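Local structure of Lys-gingipain W83 (3M1H) at residues Ser17-Asp22 and Gly105-Asn110; Asp24-Asn29 and Gly60-Asp65; Asp65-Thr70 and Tyr154-His159; His96-Ala101 and Ala112-Glu117. The protein cleaves proteins after lysine as a secreted cysteine protease and probable virulence factor, this chain being its K3 adhesin domain, of a type with hemolytic activity in vitro. All blocks are in the same frame, centred on the assembly; numbering follows the deposited sequence.

From the N terminus, S17-D22 opens contact 1, whose partner G105-N110 follows only after 82 residues. Nested inside that long loop, contact 2 joins D24-N29 to G60-D65 and closes first; the chain then runs straight on through D65, shared by both, into contact 3. Its second segment, Y154-H159, lies beyond G105-N110, which makes contacts 1 and 3 cross. Contact 4, H96-A101 with A112-E117, sits within the loop of contact 3 and crosses contact 1. In space, contacts 3 and 4 pair strands within one antiparallel sheet, contact 1 brings the G105-N110 loop onto its edge strand 19-22, and contact 2 joins contacts 1 and 3 at a common calcium ion.

Contact 1: Ser17-Asp22 and Gly105-Asn110. With CA (calcium ion), chain E; NA (sodium ion), chain H; NA (sodium ion), chain I.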
loop_
_atom_site.group_PDB
_atom_site.type_symbol
_atom_site.label_atom_id
_atom_site.label_comp_id
_atom_site.label_asym_id
_atom_site.label_seq_id
_atom_site.Cartn_x
_atom_site.Cartn_y
_atom_site.Cartn_z
ATOM N N SER A 17 9.219 8.861 9.720
ATOM C CA SER A 17 8.298 8.567 10.826
ATOM C C SER A 17 7.434 7.285 10.583
ATOM O O SER A 17 6.912 6.712 11.546
ATOM C CB SER A 17 7.355 9.762 11.025
ATOM O OG SER A 17 6.687 10.096 9.822
ATOM N N TRP A 18 7.310 6.898 9.316
ATOM C CA TRP A 18 6.631 5.667 8.956
ATOM C C TRP A 18 7.627 4.495 9.030
ATOM O O TRP A 18 8.845 4.700 9.161
ATOM C CB TRP A 18 6.066 5.782 7.540
ATOM C CG TRP A 18 4.873 6.697 7.376
ATOM C CD1 TRP A 18 4.765 8.029 7.709
ATOM C CD2 TRP A 18 3.614 6.345 6.791
ATOM N NE1 TRP A 18 3.552 8.508 7.365
ATOM C CE2 TRP A 18 2.805 7.504 6.811
ATOM C CE3 TRP A 18 3.092 5.158 6.277
ATOM C CZ2 TRP A 18 1.515 7.535 6.299
ATOM C CZ3 TRP A 18 1.809 5.175 5.784
ATOM C CH2 TRP A 18 1.019 6.358 5.795
ATOM N N LYS A 19 7.135 3.261 8.869
ATOM C CA LYS A 19 8.000 2.095 8.938
ATOM C C LYS A 19 7.611 1.100 7.871
ATOM O O LYS A 19 6.428 0.864 7.627
ATOM C CB LYS A 19 7.844 1.438 10.309
ATOM C CG LYS A 19 8.510 0.144 10.563
ATOM C CD LYS A 19 7.964 -0.318 11.944
ATOM C CE LYS A 19 8.592 -1.567 12.403
ATOM N NZ LYS A 19 8.333 -1.870 13.818
ATOM N N THR A 20 8.615 0.531 7.222
ATOM C CA THR A 20 8.422 -0.602 6.328
ATOM C C THR A 20 8.796 -1.880 7.074
ATOM O O THR A 20 9.750 -1.920 7.846
ATOM C CB THR A 20 9.244 -0.466 5.008
ATOM O OG1 THR A 20 10.651 -0.333 5.286
ATOM C CG2 THR A 20 8.773 0.732 4.117
ATOM N N ILE A 21 8.038 -2.940 6.793
ATOM C CA ILE A 21 8.364 -4.273 7.313
ATOM C C ILE A 21 8.458 -5.231 6.118
ATOM O O ILE A 21 7.491 -5.398 5.372
ATOM C CB ILE A 21 7.330 -4.800 8.317
ATOM C CG1 ILE A 21 7.144 -3.837 9.486
ATOM C CG2 ILE A 21 7.820 -6.149 8.854
ATOM C CD1 ILE A 21 5.983 -4.224 10.389
ATOM N N ASP A 22 9.644 -5.807 5.911
ATOM C CA ASP A 22 9.858 -6.825 4.865
ATOM C C ASP A 22 9.663 -8.215 5.479
ATOM O O ASP A 22 10.641 -8.881 5.867
ATOM C CB ASP A 22 11.256 -6.682 4.270
ATOM C CG ASP A 22 11.517 -7.650 3.163
ATOM O OD1 ASP A 22 10.555 -8.296 2.629
ATOM O OD2 ASP A 22 12.723 -7.779 2.834
ATOM N N GLY A 105 1.688 -2.337 19.612
ATOM C CA GLY A 105 2.940 -2.196 18.897
ATOM C C GLY A 105 2.785 -2.120 17.396
ATOM O O GLY A 105 1.679 -2.164 16.843
ATOM N N ASN A 106 3.929 -2.042 16.735
ATOM C CA ASN A 106 3.973 -1.880 15.284
ATOM C C ASN A 106 4.820 -2.909 14.583
ATOM O O ASN A 106 5.495 -2.604 13.588
ATOM C CB ASN A 106 4.428 -0.477 14.897
ATOM C CG ASN A 106 5.850 -0.132 15.343
ATOM O OD1 ASN A 106 6.446 -0.806 16.175
ATOM N ND2 ASN A 106 6.375 0.963 14.800
ATOM N N ASP A 107 4.776 -4.141 15.082
ATOM C CA ASP A 107 5.420 -5.275 14.398
ATOM C C ASP A 107 4.370 -6.166 13.774
ATOM O O ASP A 107 3.186 -6.021 14.056
ATOM C CB ASP A 107 6.327 -6.033 15.384
ATOM C CG ASP A 107 7.329 -5.112 16.053
ATOM O OD1 ASP A 107 8.001 -4.352 15.338
ATOM O OD2 ASP A 107 7.469 -5.141 17.293
ATOM N N ALA A 108 4.803 -7.094 12.932
ATOM C CA ALA A 108 3.856 -7.893 12.135
ATOM C C ALA A 108 2.822 -8.566 13.018
ATOM O O ALA A 108 1.635 -8.578 12.663
ATOM C CB ALA A 108 4.574 -8.950 11.269
ATOM N N SER A 109 3.237 -9.118 14.150
ATOM C CA SER A 109 2.293 -9.873 15.000
ATOM C C SER A 109 1.205 -9.013 15.636
ATOM O O SER A 109 0.169 -9.522 16.080
ATOM C CB SER A 109 3.050 -10.655 16.075
ATOM O OG SER A 109 3.361 -9.771 17.114
ATOM N N ASN A 110 1.432 -7.705 15.703
ATOM C CA ASN A 110 0.429 -6.762 16.180
ATOM C C ASN A 110 -0.703 -6.465 15.187
ATOM O O ASN A 110 -1.718 -5.861 15.566
ATOM C CB ASN A 110 1.092 -5.434 16.533
ATOM C CG ASN A 110 2.146 -5.571 17.608
ATOM O OD1 ASN A 110 3.332 -5.254 17.403
ATOM N ND2 ASN A 110 1.717 -6.039 18.785
HETATM CA CA CA E . 9.455 -8.263 0.609
HETATM NA NA NA H . 7.933 -0.620 18.001
HETATM NA NA NA I . 11.145 4.720 9.606
HETATM O O HOH W 1 9.384 0.607 15.062
HETATM O O HOH W 2 9.098 -2.206 16.674
HETATM O O HOH W 3 8.601 -8.651 -1.571
HETATM O O HOH W 4 6.050 0.070 19.150
HETATM O O HOH W 5 10.254 0.336 17.441
HETATM O O HOH W 6 7.643 1.636 17.602
#
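K19 reaches from the edge strand to the loop G105-N110 and spends its ammonium group there. Its CG stands anti to the backbone N (chi1 173°) and the chain stays extended, which carries NZ across to N106 and D107. NZ donates to the backbone N106 O at 2.9 Å, coming from above the carbonyl plane, and forms a salt bridge with D107 OD1, also 2.9 Å away. A weak third bond runs from K19 NZ to N106 OD1, and a water accepts both from NZ and from N106 ND2. Two residues along, I21 adds the apolar part: its CD1 rests 3.6 Å from N106 O and packs toward the backbone of D107 and A108.

The next shell fixes these acceptors. A sodium ion is coordinated by N106 OD1 at 2.4 Å. One of the ion's waters donates to D107 OD1, so the ion holds N106 directly and D107 through a water, the same two side chains that K19 holds. The nearby sodium would tend to polarise the N106 amide. Behind D107 the loop is tied into a turn: D107 N donates to N110 OD1 (3.0 Å), in the carbonyl plane and on a lone pair, while N110 N bonds back to D107 O. On the strand side, K19 and I21 are held by backbone bonds to V69 and Y67. Both ends of the segment carry metal ligands, W18 O for a second sodium shared with A16 O, and D22 OD1 for calcium. The whole is a surface loop clasped to the edge strand of a jelly-roll beta-sandwich.

Contact 2: Asp24-Asn29 and Gly60-Asp65. Unlike the reference sequence in segment 24-29: D24 (reference His). With CA (calcium ion), chain E.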
loop_
_atom_site.group_PDB
_atom_site.type_symbol
_atom_site.label_atom_id
_atom_site.label_comp_id
_atom_site.label_asym_id
_atom_site.label_seq_id
_atom_site.Cartn_x
_atom_site.Cartn_y
_atom_site.Cartn_z
ATOM N N ASP A 24 8.502 -11.120 4.272
ATOM C CA ASP A 24 8.976 -12.277 3.505
ATOM C C ASP A 24 10.511 -12.362 3.386
ATOM O O ASP A 24 11.075 -13.441 3.104
ATOM C CB ASP A 24 8.365 -12.249 2.112
ATOM C CG ASP A 24 8.750 -11.000 1.376
ATOM O OD1 ASP A 24 8.067 -9.950 1.670
ATOM O OD2 ASP A 24 9.706 -11.014 0.572
ATOM N N GLY A 25 11.204 -11.249 3.575
ATOM C CA GLY A 25 12.658 -11.227 3.664
ATOM C C GLY A 25 13.431 -11.108 2.377
ATOM O O GLY A 25 14.661 -11.286 2.373
ATOM N N ASP A 26 12.766 -10.798 1.259
ATOM C CA ASP A 26 13.457 -10.742 -0.038
ATOM C C ASP A 26 14.225 -9.475 -0.358
ATOM O O ASP A 26 14.885 -9.387 -1.407
ATOM C CB ASP A 26 12.483 -11.051 -1.183
ATOM C CG ASP A 26 11.476 -9.951 -1.431
ATOM O OD1 ASP A 26 11.390 -8.999 -0.597
ATOM O OD2 ASP A 26 10.747 -10.078 -2.447
ATOM N N GLY A 27 14.135 -8.480 0.532
ATOM C CA GLY A 27 14.740 -7.171 0.321
ATOM C C GLY A 27 13.915 -6.134 -0.401
ATOM O O GLY A 27 14.307 -4.976 -0.473
ATOM N N ASN A 28 12.781 -6.561 -0.929
ATOM C CA ASN A 28 11.841 -5.704 -1.634
ATOM C C ASN A 28 10.741 -5.263 -0.669
ATOM O O ASN A 28 10.151 -6.055 0.073
ATOM C CB ASN A 28 11.221 -6.466 -2.817
ATOM C CG ASN A 28 12.235 -6.808 -3.889
ATOM O OD1 ASN A 28 12.955 -5.933 -4.365
ATOM N ND2 ASN A 28 12.274 -8.064 -4.293
ATOM N N ASN A 29 10.459 -3.958 -0.707
ATOM C CA ASN A 29 9.497 -3.347 0.205
ATOM C C ASN A 29 8.497 -2.477 -0.543
ATOM O O ASN A 29 8.601 -2.220 -1.744
ATOM C CB ASN A 29 10.265 -2.438 1.176
ATOM C CG ASN A 29 11.008 -3.215 2.250
ATOM O OD1 ASN A 29 10.412 -3.668 3.229
ATOM N ND2 ASN A 29 12.322 -3.371 2.065
ATOM N N GLY A 60 11.279 -10.816 -12.366
ATOM C CA GLY A 60 10.252 -11.831 -12.405
ATOM C C GLY A 60 9.315 -11.723 -11.231
ATOM O O GLY A 60 9.338 -10.705 -10.532
ATOM N N PRO A 61 8.495 -12.754 -11.007
ATOM C CA PRO A 61 7.499 -12.812 -9.962
ATOM C C PRO A 61 8.162 -12.710 -8.582
ATOM O O PRO A 61 9.283 -13.187 -8.385
ATOM C CB PRO A 61 6.801 -14.159 -10.181
ATOM C CG PRO A 61 7.195 -14.584 -11.535
ATOM C CD PRO A 61 8.505 -13.996 -11.811
ATOM N N GLN A 62 7.475 -12.014 -7.682
ATOM C CA GLN A 62 7.849 -11.896 -6.275
ATOM C C GLN A 62 6.750 -12.505 -5.406
ATOM O O GLN A 62 5.616 -12.722 -5.867
ATOM C CB GLN A 62 8.012 -10.404 -5.915
ATOM C CG GLN A 62 8.896 -9.667 -6.831
ATOM C CD GLN A 62 10.319 -10.178 -6.786
ATOM O OE1 GLN A 62 10.870 -10.418 -5.712
ATOM N NE2 GLN A 62 10.910 -10.362 -7.946
ATOM N N ASN A 63 7.087 -12.787 -4.151
ATOM C CA ASN A 63 6.142 -13.275 -3.160
ATOM C C ASN A 63 6.092 -12.335 -1.962
ATOM O O ASN A 63 6.600 -12.630 -0.876
ATOM C CB ASN A 63 6.528 -14.698 -2.749
ATOM C CG ASN A 63 6.392 -15.664 -3.914
ATOM O OD1 ASN A 63 5.295 -16.145 -4.208
ATOM N ND2 ASN A 63 7.483 -15.882 -4.623
ATOM N N PRO A 64 5.491 -11.152 -2.174
ATOM C CA PRO A 64 5.557 -10.130 -1.131
ATOM C C PRO A 64 4.782 -10.490 0.127
ATOM O O PRO A 64 3.704 -11.118 0.078
ATOM C CB PRO A 64 4.969 -8.884 -1.834
ATOM C CG PRO A 64 4.046 -9.470 -2.898
ATOM C CD PRO A 64 4.804 -10.675 -3.389
ATOM N N ASP A 65 5.351 -10.083 1.260
ATOM C CA ASP A 65 4.615 -9.917 2.497
ATOM C C ASP A 65 5.214 -8.652 3.091
ATOM O O ASP A 65 6.073 -8.691 3.972
ATOM C CB ASP A 65 4.724 -11.140 3.437
ATOM C CG ASP A 65 3.795 -11.042 4.645
ATOM O OD1 ASP A 65 3.107 -10.015 4.833
ATOM O OD2 ASP A 65 3.718 -11.978 5.450
HETATM CA CA CA E . 9.455 -8.263 0.609
HETATM O O HOH W 7 9.969 -12.396 -3.424
HETATM O O HOH W 3 8.601 -8.651 -1.571
#
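D24 is where the two segments are packed tightly. Its OD1 accepts from the backbone D65 N at 2.7 Å, met from above the carboxylate plane, and the same oxygen binds calcium at 2.4 Å. The first torsion of D24, with CG between the backbone N and the carbonyl carbon (chi1 60°), folds the carboxylate toward both partners, and CB lies against N63 O, 3.5 Å away. A weak bond from D24 N to D65 O closes the backbones here. D26 OD1 and N28 O add two more ligands, each 2.4 Å from the calcium ion, and a water supplies another. D26 OD1 also accepts from N28 N at 2.8 Å, an Asx turn that sets the ligand while it shapes the loop. D22 and N66 complete the site, in the alternating acidic pattern familiar from DxDxDG calcium loops.

Toward Q62 the fit is looser and water takes part. Q62 bends at its second torsion, and its OE1 comes to D26 OD2 at 3.3 Å, two acceptors with no bond between them. The amides of N28 and Q62 stand nearly perpendicular, 86° between their planes. D26 OD2 instead accepts from N28 ND2 at 3.1 Å and from two waters, one the calcium ligand, the other taking N63 N as well. G25 and G27 form the exposed outer turns of the loop.

The loop follows strand 19-22; N28 and Q62 both lean on I56 of strand 55-56, P64 packs on H159 of strand 154-160, and D65 turns its carboxylate to R158 in the same strand.

Contact 3: Asp65-Thr70 and Tyr154-His159; sequences DNYLVT and YVAFRH. With CA (calcium ion), chain E.
Y67 lies flat beneath R158: CG of the arginine sits over the centre of the ring, 3.8 Å from its centroid, a CH-pi contact, and the guanidinium plane is only 9° from that of the ring. In R158, CG is anti to the backbone N (chi1 -172°) and the chain stays extended from there to NE, alongside the tyrosine and pointing the same way. The edge of the guanidinium grips D65 side-on, with NE donating to OD1 at 2.8 Å and NH2 to OD2 at 3.1 Å, a two-bond salt bridge. Y67 OH comes over one guanidinium face without bonding to NE, while NH1 goes to Y100 OH. A156 touches the tyrosine edge and, through its CB, V69 CG2 (4.0 Å).

Opposite this face, N66 with H159 and L68 with F157 are antiparallel hydrogen-bonded pairs. T70 prolongs the ladder: its N bonds to V155 O, and its OG1 accepts from V155 N at 3.0 Å. N66 OD1 is a calcium ligand, and S52 OG meets both N66 ND2 and H159 ND1. This is the middle strand of a jelly-roll sheet, 154-160, paired with its neighbour 65-69: L68 and F157 pack on L170 of the other sheet, and N66 and H159 make a polar, calcium-binding end.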
loop_
_atom_site.group_PDB
_atom_site.type_symbol
_atom_site.label_atom_id
_atom_site.label_comp_id
_atom_site.label_asym_id
_atom_site.label_seq_id
_atom_site.Cartn_x
_atom_site.Cartn_y
_atom_site.Cartn_z
ATOM N N ASP A 65 5.351 -10.083 1.260
ATOM C CA ASP A 65 4.615 -9.917 2.497
ATOM C C ASP A 65 5.214 -8.652 3.091
ATOM O O ASP A 65 6.073 -8.691 3.972
ATOM C CB ASP A 65 4.724 -11.140 3.437
ATOM C CG ASP A 65 3.795 -11.042 4.645
ATOM O OD1 ASP A 65 3.107 -10.015 4.833
ATOM O OD2 ASP A 65 3.718 -11.978 5.450
ATOM N N ASN A 66 4.766 -7.531 2.530
ATOM C CA ASN A 66 5.339 -6.216 2.798
ATOM C C ASN A 66 4.342 -5.349 3.534
ATOM O O ASN A 66 3.223 -5.158 3.076
ATOM C CB ASN A 66 5.697 -5.520 1.491
ATOM C CG ASN A 66 6.724 -6.245 0.662
ATOM O OD1 ASN A 66 7.492 -7.091 1.159
ATOM N ND2 ASN A 66 6.756 -5.916 -0.631
ATOM N N TYR A 67 4.767 -4.772 4.653
ATOM C CA TYR A 67 3.940 -3.802 5.405
ATOM C C TYR A 67 4.493 -2.404 5.287
ATOM O O TYR A 67 5.706 -2.187 5.224
ATOM C CB TYR A 67 3.857 -4.116 6.901
ATOM C CG TYR A 67 3.361 -5.494 7.281
ATOM C CD1 TYR A 67 2.179 -5.636 7.978
ATOM C CD2 TYR A 67 4.104 -6.654 7.023
ATOM C CE1 TYR A 67 1.721 -6.899 8.399
ATOM C CE2 TYR A 67 3.638 -7.924 7.435
ATOM C CZ TYR A 67 2.445 -8.026 8.119
ATOM O OH TYR A 67 1.939 -9.243 8.571
ATOM N N LEU A 68 3.547 -1.478 5.274
ATOM C CA LEU A 68 3.801 -0.028 5.396
ATOM C C LEU A 68 2.990 0.445 6.586
ATOM O O LEU A 68 1.771 0.364 6.562
ATOM C CB LEU A 68 3.390 0.693 4.117
ATOM C CG LEU A 68 3.540 2.223 4.144
ATOM C CD1 LEU A 68 5.011 2.628 4.217
ATOM C CD2 LEU A 68 2.868 2.853 2.904
ATOM N N VAL A 69 3.683 0.923 7.627
ATOM C CA VAL A 69 3.080 1.251 8.921
ATOM C C VAL A 69 3.180 2.762 9.178
ATOM O O VAL A 69 4.217 3.379 8.941
ATOM C CB VAL A 69 3.731 0.446 10.060
ATOM C CG1 VAL A 69 2.907 0.654 11.355
ATOM C CG2 VAL A 69 3.830 -1.067 9.694
ATOM N N THR A 70 2.075 3.343 9.615
ATOM C CA THR A 70 2.030 4.748 9.971
ATOM C C THR A 70 2.900 5.037 11.186
ATOM O O THR A 70 3.262 4.139 11.947
ATOM C CB THR A 70 0.580 5.182 10.329
ATOM O OG1 THR A 70 0.137 4.501 11.508
ATOM C CG2 THR A 70 -0.384 4.902 9.182
ATOM N N TYR A 154 -1.463 2.345 15.590
ATOM C CA TYR A 154 -0.792 2.196 14.304
ATOM C C TYR A 154 -1.738 1.601 13.289
ATOM O O TYR A 154 -2.545 0.722 13.635
ATOM C CB TYR A 154 0.417 1.230 14.408
ATOM C CG TYR A 154 1.484 1.657 15.360
ATOM C CD1 TYR A 154 2.463 2.548 14.954
ATOM C CD2 TYR A 154 1.525 1.183 16.665
ATOM C CE1 TYR A 154 3.450 2.961 15.815
ATOM C CE2 TYR A 154 2.517 1.606 17.537
ATOM C CZ TYR A 154 3.463 2.485 17.097
ATOM O OH TYR A 154 4.443 2.882 17.982
ATOM N N VAL A 155 -1.599 2.051 12.035
ATOM C CA VAL A 155 -2.288 1.450 10.890
ATOM C C VAL A 155 -1.215 0.873 9.961
ATOM O O VAL A 155 -0.195 1.536 9.706
ATOM C CB VAL A 155 -3.171 2.498 10.162
ATOM C CG1 VAL A 155 -3.658 1.964 8.835
ATOM C CG2 VAL A 155 -4.342 2.908 11.111
ATOM N N ALA A 156 -1.435 -0.364 9.490
ATOM C CA ALA A 156 -0.572 -1.020 8.540
ATOM C C ALA A 156 -1.295 -1.385 7.256
ATOM O O ALA A 156 -2.434 -1.845 7.288
ATOM C CB ALA A 156 0.079 -2.287 9.140
ATOM N N PHE A 157 -0.650 -1.119 6.135
ATOM C CA PHE A 157 -1.032 -1.565 4.803
ATOM C C PHE A 157 -0.133 -2.741 4.438
ATOM O O PHE A 157 1.091 -2.648 4.479
ATOM C CB PHE A 157 -0.823 -0.435 3.782
ATOM C CG PHE A 157 -1.614 0.809 4.087
ATOM C CD1 PHE A 157 -2.894 0.974 3.558
ATOM C CD2 PHE A 157 -1.084 1.797 4.908
ATOM C CE1 PHE A 157 -3.616 2.117 3.861
ATOM C CE2 PHE A 157 -1.818 2.927 5.227
ATOM C CZ PHE A 157 -3.080 3.072 4.690
ATOM N N ARG A 158 -0.735 -3.861 4.079
ATOM C CA ARG A 158 0.006 -5.096 3.859
ATOM C C ARG A 158 -0.265 -5.629 2.474
ATOM O O ARG A 158 -1.395 -5.850 2.138
ATOM C CB ARG A 158 -0.435 -6.136 4.863
ATOM C CG ARG A 158 0.403 -7.396 4.865
ATOM C CD ARG A 158 -0.186 -8.403 5.816
ATOM N NE ARG A 158 0.481 -9.708 5.728
ATOM C CZ ARG A 158 -0.061 -10.872 6.091
ATOM N NH1 ARG A 158 -1.291 -10.939 6.575
ATOM N NH2 ARG A 158 0.656 -11.994 5.975
ATOM N N HIS A 159 0.773 -5.828 1.680
ATOM C CA HIS A 159 0.678 -6.429 0.348
ATOM C C HIS A 159 1.201 -7.852 0.492
ATOM O O HIS A 159 2.349 -8.027 0.887
ATOM C CB HIS A 159 1.578 -5.672 -0.611
ATOM C CG HIS A 159 1.505 -6.135 -2.041
ATOM N ND1 HIS A 159 2.571 -6.037 -2.898
ATOM C CD2 HIS A 159 0.496 -6.688 -2.766
ATOM C CE1 HIS A 159 2.218 -6.446 -4.106
ATOM N NE2 HIS A 159 0.964 -6.858 -4.050
HETATM CA CA CA E . 9.455 -8.263 0.609
HETATM O O HOH W 3 8.601 -8.651 -1.571
#

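Contact 4: His96-Ala101 and Ala112-Glu117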
loop_
_atom_site.group_PDB
_atom_site.type_symbol
_atom_site.label_atom_id
_atom_site.label_comp_id
_atom_site.label_asym_id
_atom_site.label_seq_id
_atom_site.Cartn_x
_atom_site.Cartn_y
_atom_site.Cartn_z
ATOM N N HIS A 96 -3.390 -8.308 -4.012
ATOM C CA HIS A 96 -4.061 -8.632 -2.775
ATOM C C HIS A 96 -3.438 -7.809 -1.648
ATOM O O HIS A 96 -2.226 -7.823 -1.470
ATOM C CB HIS A 96 -3.907 -10.151 -2.534
ATOM C CG HIS A 96 -4.558 -10.688 -1.298
ATOM N ND1 HIS A 96 -4.101 -11.843 -0.692
ATOM C CD2 HIS A 96 -5.617 -10.279 -0.566
ATOM C CE1 HIS A 96 -4.834 -12.093 0.380
ATOM N NE2 HIS A 96 -5.773 -11.169 0.471
ATOM N N TYR A 97 -4.276 -7.086 -0.924
ATOM C CA TYR A 97 -3.796 -6.279 0.196
ATOM C C TYR A 97 -4.787 -6.258 1.335
ATOM O O TYR A 97 -5.971 -6.613 1.166
ATOM C CB TYR A 97 -3.445 -4.853 -0.247
ATOM C CG TYR A 97 -4.652 -3.961 -0.397
ATOM C CD1 TYR A 97 -4.968 -3.016 0.567
ATOM C CD2 TYR A 97 -5.502 -4.082 -1.497
ATOM C CE1 TYR A 97 -6.069 -2.225 0.444
ATOM C CE2 TYR A 97 -6.608 -3.287 -1.645
ATOM C CZ TYR A 97 -6.891 -2.353 -0.662
ATOM O OH TYR A 97 -7.980 -1.517 -0.740
ATOM N N ALA A 98 -4.296 -5.868 2.505
ATOM C CA ALA A 98 -5.141 -5.664 3.670
ATOM C C ALA A 98 -4.676 -4.460 4.495
ATOM O O ALA A 98 -3.519 -4.043 4.381
ATOM C CB ALA A 98 -5.200 -6.939 4.544
ATOM N N VAL A 99 -5.580 -3.945 5.316
ATOM C CA VAL A 99 -5.341 -2.825 6.201
ATOM C C VAL A 99 -5.640 -3.302 7.621
ATOM O O VAL A 99 -6.694 -3.923 7.841
ATOM C CB VAL A 99 -6.257 -1.604 5.874
ATOM C CG1 VAL A 99 -5.996 -0.439 6.855
ATOM C CG2 VAL A 99 -6.090 -1.210 4.402
ATOM N N TYR A 100 -4.744 -3.028 8.559
ATOM C CA TYR A 100 -4.885 -3.477 9.955
ATOM C C TYR A 100 -4.694 -2.316 10.910
ATOM O O TYR A 100 -3.989 -1.357 10.565
ATOM C CB TYR A 100 -3.803 -4.508 10.277
ATOM C CG TYR A 100 -3.773 -5.720 9.428
ATOM C CD1 TYR A 100 -4.371 -6.907 9.841
ATOM C CD2 TYR A 100 -3.087 -5.724 8.222
ATOM C CE1 TYR A 100 -4.315 -8.050 9.025
ATOM C CE2 TYR A 100 -3.022 -6.856 7.428
ATOM C CZ TYR A 100 -3.634 -8.014 7.831
ATOM O OH TYR A 100 -3.523 -9.113 7.020
ATOM N N ALA A 101 -5.295 -2.394 12.103
ATOM C CA ALA A 101 -5.017 -1.484 13.201
ATOM C C ALA A 101 -4.414 -2.304 14.363
ATOM O O ALA A 101 -4.815 -3.450 14.593
ATOM C CB ALA A 101 -6.291 -0.768 13.690
ATOM N N ALA A 112 -3.341 -8.118 13.129
ATOM C CA ALA A 112 -4.170 -9.302 12.937
ATOM C C ALA A 112 -5.600 -8.795 12.780
ATOM O O ALA A 112 -5.881 -7.654 13.111
ATOM C CB ALA A 112 -4.028 -10.225 14.127
ATOM N N ASN A 113 -6.521 -9.610 12.293
ATOM C CA ASN A 113 -7.897 -9.149 12.100
ATOM C C ASN A 113 -7.903 -7.933 11.173
ATOM O O ASN A 113 -7.951 -6.792 11.626
ATOM C CB ASN A 113 -8.575 -8.817 13.446
ATOM C CG ASN A 113 -9.943 -8.169 13.276
ATOM O OD1 ASN A 113 -10.691 -8.513 12.363
ATOM N ND2 ASN A 113 -10.266 -7.219 14.151
ATOM N N ALA A 114 -7.820 -8.180 9.879
ATOM C CA ALA A 114 -7.887 -7.091 8.897
ATOM C C ALA A 114 -9.212 -6.336 9.012
ATOM O O ALA A 114 -10.290 -6.947 9.129
ATOM C CB ALA A 114 -7.729 -7.630 7.496
ATOM N N LEU A 115 -9.124 -5.009 9.005
ATOM C CA LEU A 115 -10.276 -4.127 8.870
ATOM C C LEU A 115 -10.835 -4.089 7.437
ATOM O O LEU A 115 -12.040 -3.829 7.246
ATOM C CB LEU A 115 -9.909 -2.723 9.346
ATOM C CG LEU A 115 -9.345 -2.590 10.757
ATOM C CD1 LEU A 115 -9.065 -1.133 11.058
ATOM C CD2 LEU A 115 -10.324 -3.182 11.769
ATOM N N LEU A 116 -9.959 -4.297 6.455
ATOM C CA LEU A 116 -10.254 -4.329 5.041
ATOM C C LEU A 116 -9.254 -5.282 4.404
ATOM O O LEU A 116 -8.050 -5.230 4.688
ATOM C CB LEU A 116 -10.161 -2.931 4.412
ATOM C CG LEU A 116 -10.256 -2.855 2.887
ATOM C CD1 LEU A 116 -11.630 -3.289 2.423
ATOM C CD2 LEU A 116 -9.987 -1.448 2.325
ATOM N N GLU A 117 -9.758 -6.181 3.559
ATOM C CA GLU A 117 -8.909 -7.071 2.808
ATOM C C GLU A 117 -9.566 -7.279 1.462
ATOM O O GLU A 117 -10.758 -7.612 1.366
ATOM C CB GLU A 117 -8.713 -8.413 3.530
ATOM C CG GLU A 117 -7.906 -9.423 2.716
ATOM C CD GLU A 117 -7.450 -10.638 3.532
ATOM O OE1 GLU A 117 -7.709 -10.668 4.756
ATOM O OE2 GLU A 117 -6.828 -11.559 2.937
HETATM O O HOH W 8 -5.487 -10.863 6.916
HETATM O O HOH W 9 -6.967 -4.799 12.582
HETATM O O HOH W 10 -4.606 -6.106 14.658
#
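H96 and E117 meet almost in one plane, imidazole and carboxylate 27° apart. H96 NE2 donates to E117 OE2 at 2.7 Å, on the lone pair away from the other oxygen, though the bond is bent (142°). The extended glutamate chain, CG anti to the backbone N at chi1 176°, carries the carboxylate to the edge of the imidazole. Because H96 ND1 is bonded to G161 O, the ring is probably protonated on both nitrogens, and E117 would then balance its charge. The other oxygen, E117 OE1, is linked through a water to Y100 OH, whose hydroxyl also bonds R158.

The Y100 ring lies against the backbone from A112 to A114. A114 CB sits off-centre from it in a CH-pi contact, 4.2 Å from the centroid, and A114 CB also touches A98 CB at 3.9 Å. On the opposite face of the sheet V99 and L116 pair, and L116 CD2 crosses to Y97 OH at 3.7 Å; that hydroxyl is bonded to E118. L115 CD1 touches A101 CB (3.8 Å), while a water joins A101 O to A112 N.

V99 N donates to L116 O and V99 O accepts from L115 N, each 2.9 Å, so two residues face one: a classic beta bulge as the chain enters strand 116-119, at one edge of this jelly-roll sheet.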